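Local structure of extracellular protein containing a SCP domain (4IFA) at residues P114-N119 and E123-K128. The protein is of unknown function, an extracellular bacterial protein that joins a CAP-associated N-terminal region to a domain of the cysteine-rich secretory protein (SCP) family. Numbering follows the deposited sequence.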
ATOM      1  N   PRO A 114       0.499  13.255  13.323  1.00 20.41           N
ATOM      2  CA  PRO A 114       0.916  14.660  13.436  1.00 20.75           C
ATOM      3  C   PRO A 114       2.242  14.893  12.715  1.00 20.65           C
ATOM      4  O   PRO A 114       3.117  14.042  12.762  1.00 22.57           O
ATOM      5  CB  PRO A 114       1.005  14.890  14.940  1.00 22.34           C
ATOM      6  CG  PRO A 114       1.323  13.577  15.519  1.00 22.76           C
ATOM      7  CD  PRO A 114       0.508  12.593  14.657  1.00 21.70           C
ATOM      8  N   PRO A 115       2.418  16.073  12.091  1.00 19.62           N
ATOM      9  CA  PRO A 115       1.524  17.256  12.108  1.00 18.10           C
ATOM     10  C   PRO A 115       0.394  17.273  11.117  1.00 18.86           C
ATOM     11  O   PRO A 115      -0.259  18.299  10.974  1.00 19.07           O
ATOM     12  CB  PRO A 115       2.498  18.399  11.831  1.00 19.94           C
ATOM     13  CG  PRO A 115       3.475  17.732  10.848  1.00 21.22           C
ATOM     14  CD  PRO A 115       3.659  16.346  11.325  1.00 20.42           C
ATOM     15  N   TYR A 116       0.113  16.118  10.506  1.00 18.69           N
ATOM     16  CA  TYR A 116      -0.928  15.986   9.519  1.00 18.48           C
ATOM     17  C   TYR A 116      -2.135  15.253  10.099  1.00 18.42           C
ATOM     18  O   TYR A 116      -2.138  14.889  11.285  1.00 19.19           O
ATOM     19  CB  TYR A 116      -0.406  15.218   8.290  1.00 18.41           C
ATOM     20  CG  TYR A 116       0.955  15.649   7.816  1.00 19.21           C
ATOM     21  CD1 TYR A 116       1.158  16.908   7.277  1.00 19.92           C
ATOM     22  CD2 TYR A 116       2.065  14.821   7.985  1.00 20.80           C
ATOM     23  CE1 TYR A 116       2.446  17.325   6.872  1.00 20.95           C
ATOM     24  CE2 TYR A 116       3.335  15.242   7.588  1.00 22.29           C
ATOM     25  CZ  TYR A 116       3.495  16.495   7.025  1.00 23.18           C
ATOM     26  OH  TYR A 116       4.749  16.966   6.613  1.00 28.05           O
ATOM     27  N   TYR A 117      -3.157  15.055   9.248  1.00 18.56           N
ATOM     28  CA  TYR A 117      -4.265  14.138   9.545  1.00 18.03           C
ATOM     29  C   TYR A 117      -4.657  13.455   8.244  1.00 18.85           C
ATOM     30  O   TYR A 117      -4.530  14.067   7.190  1.00 18.79           O
ATOM     31  CB  TYR A 117      -5.464  14.781  10.222  1.00 19.18           C
ATOM     32  CG  TYR A 117      -6.162  15.843   9.424  1.00 18.50           C
ATOM     33  CD1 TYR A 117      -7.318  15.577   8.747  1.00 20.77           C
ATOM     34  CD2 TYR A 117      -5.718  17.145   9.455  1.00 20.42           C
ATOM     35  CE1 TYR A 117      -7.981  16.564   8.065  1.00 21.00           C
ATOM     36  CE2 TYR A 117      -6.372  18.140   8.764  1.00 21.71           C
ATOM     37  CZ  TYR A 117      -7.500  17.845   8.078  1.00 21.10           C
ATOM     38  OH  TYR A 117      -8.184  18.840   7.365  1.00 24.42           O
ATOM     39  N   ILE A 118      -5.138  12.209   8.316  1.00 19.02           N
ATOM     40  CA  ILE A 118      -5.625  11.517   7.120  1.00 18.99           C
ATOM     41  C   ILE A 118      -6.875  12.281   6.713  1.00 18.85           C
ATOM     42  O   ILE A 118      -7.770  12.499   7.541  1.00 20.50           O
ATOM     43  CB  ILE A 118      -5.916  10.039   7.413  1.00 18.39           C
ATOM     44  CG1 ILE A 118      -4.646   9.300   7.842  1.00 18.85           C
ATOM     45  CG2 ILE A 118      -6.569   9.367   6.225  1.00 19.81           C
ATOM     46  CD1 ILE A 118      -3.552   9.161   6.763  1.00 20.89           C
ATOM     47  N   ASN A 119      -6.906  12.719   5.434  1.00 18.21           N
ATOM     48  CA  ASN A 119      -7.929  13.519   4.745  1.00 19.89           C
ATOM     49  C   ASN A 119      -7.440  14.959   4.504  1.00 18.93           C
ATOM     50  O   ASN A 119      -8.103  15.715   3.794  1.00 20.06           O
ATOM     51  CB  ASN A 119      -9.273  13.647   5.495  1.00 20.48           C
ATOM     52  CG  ASN A 119      -9.991  12.343   5.751  1.00 22.78           C
ATOM     53  OD1 ASN A 119      -9.699  11.335   5.150  1.00 25.20           O
ATOM     54  ND2 ASN A 119     -10.985  12.409   6.665  1.00 26.15           N
ATOM     55  N   GLU A 123      -2.620  21.339  -0.188  1.00 20.52           N
ATOM     56  CA  GLU A 123      -2.122  22.720  -0.002  1.00 22.07           C
ATOM     57  C   GLU A 123      -1.753  22.967   1.470  1.00 22.72           C
ATOM     58  O   GLU A 123      -0.839  23.742   1.751  1.00 24.76           O
ATOM     59  CB  GLU A 123      -3.071  23.771  -0.623  1.00 24.33           C
ATOM     60  CG  GLU A 123      -4.403  23.853   0.007  1.00 26.26           C
ATOM     61  CD  GLU A 123      -5.351  24.844  -0.638  1.00 31.03           C
ATOM     62  OE1 GLU A 123      -6.298  25.235   0.080  1.00 38.78           O
ATOM     63  OE2 GLU A 123      -5.158  25.263  -1.800  1.00 33.46           O
ATOM     64  N   ASP A 124      -2.506  22.394   2.390  1.00 21.98           N
ATOM     65  CA  ASP A 124      -2.215  22.573   3.822  1.00 21.51           C
ATOM     66  C   ASP A 124      -1.045  21.732   4.286  1.00 22.38           C
ATOM     67  O   ASP A 124      -0.235  22.197   5.103  1.00 22.40           O
ATOM     68  CB  ASP A 124      -3.448  22.241   4.644  1.00 22.13           C
ATOM     69  CG  ASP A 124      -4.602  23.184   4.350  1.00 24.90           C
ATOM     70  OD1 ASP A 124      -4.386  24.410   4.183  1.00 29.49           O
ATOM     71  OD2 ASP A 124      -5.766  22.744   4.283  1.00 30.04           O
ATOM     72  N   VAL A 125      -0.886  20.534   3.730  1.00 21.11           N
ATOM     73  CA  VAL A 125       0.254  19.684   4.045  1.00 21.17           C
ATOM     74  C   VAL A 125       1.550  20.378   3.589  1.00 23.63           C
ATOM     75  O   VAL A 125       2.502  20.449   4.339  1.00 25.29           O
ATOM     76  CB  VAL A 125       0.115  18.314   3.385  1.00 20.25           C
ATOM     77  CG1 VAL A 125       1.413  17.498   3.470  1.00 22.11           C
ATOM     78  CG2 VAL A 125      -1.065  17.551   3.979  1.00 21.13           C
ATOM     79  N   TYR A 126       1.551  20.941   2.371  1.00 23.68           N
ATOM     80  CA  TYR A 126       2.742  21.546   1.799  1.00 24.08           C
ATOM     81  C   TYR A 126       3.178  22.735   2.579  1.00 27.00           C
ATOM     82  O   TYR A 126       4.341  22.845   2.913  1.00 29.62           O
ATOM     83  CB  TYR A 126       2.470  21.992   0.349  1.00 25.93           C
ATOM     84  CG  TYR A 126       3.698  22.516  -0.371  1.00 26.19           C
ATOM     85  CD1 TYR A 126       4.398  21.738  -1.283  1.00 25.74           C
ATOM     86  CD2 TYR A 126       4.143  23.798  -0.149  1.00 26.41           C
ATOM     87  CE1 TYR A 126       5.523  22.248  -1.934  1.00 27.25           C
ATOM     88  CE2 TYR A 126       5.265  24.299  -0.773  1.00 30.08           C
ATOM     89  CZ  TYR A 126       5.958  23.508  -1.652  1.00 27.96           C
ATOM     90  OH  TYR A 126       7.065  24.087  -2.279  1.00 33.08           O
ATOM     91  N   LYS A 127       2.211  23.595   2.871  1.00 28.90           N
ATOM     92  CA  LYS A 127       2.477  24.884   3.483  1.00 31.10           C
ATOM     93  C   LYS A 127       3.226  24.763   4.775  1.00 31.70           C
ATOM     94  O   LYS A 127       4.078  25.612   5.082  1.00 32.35           O
ATOM     95  CB  LYS A 127       1.156  25.594   3.745  1.00 31.49           C
ATOM     96  CG  LYS A 127       1.281  27.074   3.946  1.00 37.27           C
ATOM     97  CD  LYS A 127      -0.074  27.680   4.213  1.00 40.92           C
ATOM     98  CE  LYS A 127      -1.022  27.536   3.035  1.00 40.49           C
ATOM     99  NZ  LYS A 127      -2.321  28.183   3.322  1.00 41.69           N
ATOM    100  N   LYS A 128       2.921  23.729   5.553  1.00 31.42           N
ATOM    101  CA  LYS A 128       3.542  23.606   6.869  1.00 33.78           C
ATOM    102  C   LYS A 128       4.993  23.119   6.771  1.00 34.91           C
ATOM    103  O   LYS A 128       5.786  23.351   7.693  1.00 36.66           O
ATOM    104  CB  LYS A 128       2.651  22.788   7.871  1.00 33.25           C
ATOM    105  CG  LYS A 128       2.581  21.313   7.663  1.00 31.94           C
ATOM    106  CD  LYS A 128       1.563  20.601   8.600  1.00 28.28           C
ATOM    107  CE  LYS A 128       0.086  20.882   8.241  1.00 29.77           C
ATOM    108  NZ  LYS A 128      -0.999  20.280   9.115  1.00 25.55           N
TER
HETATM  109  O   HOH W   1       4.708  18.739   4.519  1.00 28.98           O
HETATM  110  O   HOH W   2      -7.015  20.421   4.987  1.00 25.02           O
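The irregular loop 114-119 runs roughly antiparallel to helical residues 123-128, coming closest where the CA atoms of Y116 and V125 are 6.7 Å apart; P115 lies opposite K128, one helical turn further on. A cis peptide bond before P115 kinks the loop here. The loop meets the helix mainly through side chains, and the one direct hydrogen bond runs from K128 NZ to P115 O, 2.8 Å long. The ammonium nitrogen approaches at a C=O...N angle of 144°, tilted 31° from the carbonyl plane. Lysine suits this place because its long chain, bent at chi3 (72°), spans the gap while its methylenes cover apolar neighbours: CD lies 4.0 Å from P115 CB and 3.8 Å from Y116 CE1. Its ammonium group also forms a salt bridge with E120. Within the CAP-associated N-terminal region, the contact joins the loop that follows strand 100-106 to helix 122-128, into which it leads, packed on strand 164-171 of the seven-stranded antiparallel sheet through L168, which both Y116 and V125 touch. V125, small, branched and buried, brings CG1 to 3.6 Å from Y116 CE1, and P115 CG sits over the centre of one face of the same ring. Tyrosine fits because its hydroxyl reaches past this apolar patch: Y116 OH donates to a water 2.7 Å away, which in turn donates to V125 O. A second water donates a hydrogen bond to D124 OD2, 2.7 Å away, and also bonds to Y117 OH.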